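PDB 3IV0: SusD homolog from Bacteroides thetaiotaomicron VPI-5482, which probably binds glycans at the outer membrane for uptake, as SusD-family proteins do, although its own ligand is not known. Local coordinates for residues A[238-247]-A[364-372]. Residues are numbered along the deposited sequence; the frame is centred on the assembly and turned at random.
Sequences LERNNGAYSL and VFRYAGALL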
loop_
_atom_site.group_PDB
_atom_site.type_symbol
_atom_site.label_atom_id
_atom_site.label_comp_id
_atom_site.label_asym_id
_atom_site.label_seq_id
_atom_site.Cartn_x
_atom_site.Cartn_y
_atom_site.Cartn_z
ATOM N N LEU A 238 17.652 -4.469 -5.860
ATOM C CA LEU A 238 17.425 -3.557 -4.746
ATOM C C LEU A 238 18.687 -3.396 -3.910
ATOM O O LEU A 238 19.027 -2.293 -3.468
ATOM C CB LEU A 238 16.303 -4.089 -3.882
ATOM C CG LEU A 238 15.964 -3.255 -2.654
ATOM C CD1 LEU A 238 15.436 -1.911 -3.076
ATOM C CD2 LEU A 238 14.981 -4.026 -1.762
ATOM N N GLU A 239 19.395 -4.492 -3.693
ATOM C CA GLU A 239 20.557 -4.489 -2.821
ATOM C C GLU A 239 21.809 -3.947 -3.494
ATOM O O GLU A 239 22.882 -3.937 -2.881
ATOM C CB GLU A 239 20.782 -5.887 -2.268
ATOM C CG GLU A 239 19.723 -6.263 -1.236
ATOM C CD GLU A 239 19.680 -5.258 -0.103
ATOM O OE1 GLU A 239 20.473 -5.388 0.856
ATOM O OE2 GLU A 239 18.890 -4.302 -0.191
ATOM N N ARG A 240 21.682 -3.458 -4.710
ATOM C CA ARG A 240 22.749 -2.685 -5.374
ATOM C C ARG A 240 22.595 -1.167 -5.160
ATOM O O ARG A 240 23.283 -0.339 -5.782
ATOM C CB ARG A 240 22.762 -3.000 -6.876
ATOM C CG ARG A 240 23.096 -4.449 -7.164
ATOM C CD ARG A 240 23.124 -4.803 -8.640
ATOM N NE ARG A 240 23.342 -6.239 -8.732
ATOM C CZ ARG A 240 22.480 -7.132 -9.203
ATOM N NH1 ARG A 240 21.317 -6.788 -9.765
ATOM N NH2 ARG A 240 22.833 -8.405 -9.172
ATOM N N ASN A 241 21.725 -0.780 -4.245
ATOM C CA ASN A 241 21.454 0.642 -4.015
ATOM C C ASN A 241 22.611 1.420 -3.358
ATOM O O ASN A 241 22.550 2.643 -3.250
ATOM C CB ASN A 241 20.177 0.799 -3.176
ATOM C CG ASN A 241 20.373 0.455 -1.724
ATOM O OD1 ASN A 241 20.894 1.294 -0.966
ATOM N ND2 ASN A 241 19.926 -0.721 -1.280
ATOM N N ASN A 242 23.623 0.702 -2.884
ATOM C CA ASN A 242 24.886 1.290 -2.388
ATOM C C ASN A 242 24.686 2.310 -1.290
ATOM O O ASN A 242 25.345 3.366 -1.290
ATOM C CB ASN A 242 25.746 1.897 -3.496
ATOM C CG ASN A 242 27.230 1.987 -3.083
ATOM O OD1 ASN A 242 27.690 1.238 -2.212
ATOM N ND2 ASN A 242 27.967 2.899 -3.697
ATOM N N GLY A 243 23.820 1.982 -0.343
ATOM C CA GLY A 243 23.627 2.803 0.841
ATOM C C GLY A 243 22.573 3.890 0.732
ATOM O O GLY A 243 22.348 4.620 1.704
ATOM N N ALA A 244 21.903 4.008 -0.414
ATOM C CA ALA A 244 20.799 4.944 -0.563
ATOM C C ALA A 244 19.671 4.633 0.413
ATOM O O ALA A 244 19.019 5.555 0.929
ATOM C CB ALA A 244 20.279 4.926 -1.961
ATOM N N TYR A 245 19.436 3.342 0.632
ATOM C CA TYR A 245 18.383 2.899 1.511
ATOM C C TYR A 245 18.970 2.290 2.768
ATOM O O TYR A 245 19.977 1.597 2.733
ATOM C CB TYR A 245 17.488 1.860 0.817
ATOM C CG TYR A 245 16.993 2.288 -0.545
ATOM C CD1 TYR A 245 16.573 3.590 -0.789
ATOM C CD2 TYR A 245 16.940 1.392 -1.586
ATOM C CE1 TYR A 245 16.155 3.984 -2.043
ATOM C CE2 TYR A 245 16.510 1.779 -2.853
ATOM C CZ TYR A 245 16.128 3.081 -3.075
ATOM O OH TYR A 245 15.723 3.425 -4.356
ATOM N N SER A 246 18.304 2.510 3.885
ATOM C CA SER A 246 18.708 1.874 5.124
ATOM C C SER A 246 17.505 1.688 6.032
ATOM O O SER A 246 16.458 2.316 5.843
ATOM C CB SER A 246 19.803 2.664 5.812
ATOM O OG SER A 246 19.379 3.965 6.003
ATOM N N LEU A 247 17.649 0.806 6.999
ATOM C CA LEU A 247 16.671 0.659 8.057
ATOM C C LEU A 247 16.985 1.619 9.204
ATOM O O LEU A 247 18.058 1.514 9.807
ATOM C CB LEU A 247 16.689 -0.771 8.569
ATOM C CG LEU A 247 16.293 -1.861 7.577
ATOM C CD1 LEU A 247 16.314 -3.231 8.286
ATOM C CD2 LEU A 247 14.957 -1.599 6.975
ATOM N N VAL A 364 3.799 3.947 1.299
ATOM C CA VAL A 364 3.214 2.891 0.503
ATOM C C VAL A 364 4.143 1.687 0.465
ATOM O O VAL A 364 3.702 0.542 0.722
ATOM C CB VAL A 364 2.904 3.392 -0.923
ATOM C CG1 VAL A 364 2.400 2.230 -1.816
ATOM C CG2 VAL A 364 1.857 4.498 -0.881
ATOM N N PHE A 365 5.398 1.900 0.146
ATOM C CA PHE A 365 6.408 0.859 0.115
ATOM C C PHE A 365 7.585 1.371 0.898
ATOM O O PHE A 365 8.033 2.514 0.703
ATOM C CB PHE A 365 6.867 0.562 -1.309
ATOM C CG PHE A 365 5.773 0.104 -2.250
ATOM C CD1 PHE A 365 4.879 -0.918 -1.913
ATOM C CD2 PHE A 365 5.690 0.667 -3.538
ATOM C CE1 PHE A 365 3.919 -1.330 -2.790
ATOM C CE2 PHE A 365 4.703 0.226 -4.427
ATOM C CZ PHE A 365 3.814 -0.749 -4.028
ATOM N N ARG A 366 8.152 0.545 1.767
ATOM C CA ARG A 366 9.408 0.931 2.400
ATOM C C ARG A 366 10.387 -0.231 2.488
ATOM O O ARG A 366 10.045 -1.394 2.193
ATOM C CB ARG A 366 9.217 1.589 3.747
ATOM C CG ARG A 366 8.622 0.710 4.783
ATOM C CD ARG A 366 8.554 1.466 6.128
ATOM N NE ARG A 366 7.713 0.756 7.088
ATOM C CZ ARG A 366 8.172 0.025 8.105
ATOM N NH1 ARG A 366 9.453 -0.153 8.323
ATOM N NH2 ARG A 366 7.309 -0.537 8.921
ATOM N N TYR A 367 11.628 0.070 2.830
ATOM C CA TYR A 367 12.722 -0.874 2.659
ATOM C C TYR A 367 12.544 -2.127 3.507
ATOM O O TYR A 367 12.834 -3.216 3.029
ATOM C CB TYR A 367 14.025 -0.146 2.919
ATOM C CG TYR A 367 15.297 -0.892 2.609
ATOM C CD1 TYR A 367 15.517 -1.534 1.392
ATOM C CD2 TYR A 367 16.339 -0.870 3.516
ATOM C CE1 TYR A 367 16.725 -2.191 1.145
ATOM C CE2 TYR A 367 17.561 -1.471 3.248
ATOM C CZ TYR A 367 17.721 -2.151 2.093
ATOM O OH TYR A 367 18.931 -2.758 1.836
ATOM N N ALA A 368 12.020 -2.034 4.727
ATOM C CA ALA A 368 11.823 -3.241 5.525
ATOM C C ALA A 368 10.843 -4.165 4.836
ATOM O O ALA A 368 11.013 -5.392 4.850
ATOM C CB ALA A 368 11.298 -2.913 6.952
ATOM N N GLY A 369 9.771 -3.596 4.285
ATOM C CA GLY A 369 8.797 -4.394 3.532
ATOM C C GLY A 369 9.423 -5.122 2.369
ATOM O O GLY A 369 9.168 -6.320 2.168
ATOM N N ALA A 370 10.211 -4.418 1.572
ATOM C CA ALA A 370 10.837 -4.992 0.401
ATOM C C ALA A 370 11.824 -6.091 0.758
ATOM O O ALA A 370 11.836 -7.120 0.104
ATOM C CB ALA A 370 11.507 -3.905 -0.416
ATOM N N LEU A 371 12.545 -5.920 1.855
ATOM C CA LEU A 371 13.448 -6.980 2.298
ATOM C C LEU A 371 12.656 -8.223 2.649
ATOM O O LEU A 371 13.111 -9.332 2.425
ATOM C CB LEU A 371 14.281 -6.505 3.512
ATOM C CG LEU A 371 15.269 -5.406 3.233
ATOM C CD1 LEU A 371 15.931 -4.973 4.551
ATOM C CD2 LEU A 371 16.322 -5.850 2.188
ATOM N N LEU A 372 11.489 -8.047 3.266
ATOM C CA LEU A 372 10.648 -9.195 3.626
ATOM C C LEU A 372 10.041 -9.846 2.422
ATOM O O LEU A 372 9.903 -11.059 2.392
ATOM C CB LEU A 372 9.597 -8.810 4.659
ATOM C CG LEU A 372 10.149 -8.413 6.044
ATOM C CD1 LEU A 372 9.071 -7.752 6.900
ATOM C CD2 LEU A 372 10.813 -9.600 6.772
HETATM O O HOH W 1 20.770 -0.751 1.475
#
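A tyrosine from the first turn of a helix plugs the loop that leaves another helix: Y367, directly after the N-cap residue R366, enters the curve of 238-247 and touches residues at both of its ends. With CG anti to the backbone N (chi1 -172°), its ring points from helix 367-381 into the bend of the loop; the hydroxyl end reaches the type I turn L238-N241, while the type I' turn N241-A244 follows on without touching the ring. The hydroxyl donates to E239 OE2, 2.5 Å from Y367 OH; E239 OE2 accepts through its syn lone pair and lies in the plane of the ring at its edge, the carboxylate itself turned 26° from that plane. A bend at chi2 folds the glutamate back to this position. One water joins the rest of the loop, donating to Y367 OH and Y245 O while accepting from N241 ND2. The same amide ties the loop to itself: N241 ND2 reaches L238 O nearly straight (163°) at 2.8 Å, joining N241 N on that oxygen from the opposite face, and Y245 N donates to N241 OD1 from above its carbonyl plane.

Both faces of the ring are packed. Y245 CB sits over its centre, 3.8 Å from the centroid of Y367, in a CH-pi contact, and L371 CD1 lies toward the rim of the opposite face. L238 CD2 meets the ring edge and also A370 CB, at 3.7 Å. L247 closes the far end, its CD2 3.8 Å from Y367 CD2, while its CD1 meets L371 CD1 tip to tip.

R394 of helix 385-398 forms a salt bridge with E239 OE1 and a hydrogen bond with Y367 OH, which would probably favour a charged carboxylate. The contact thus joins the loop between helices 224-238 and 253-258 to the start of helix 367-381, where strand 362-366 pairs with strand 264-268.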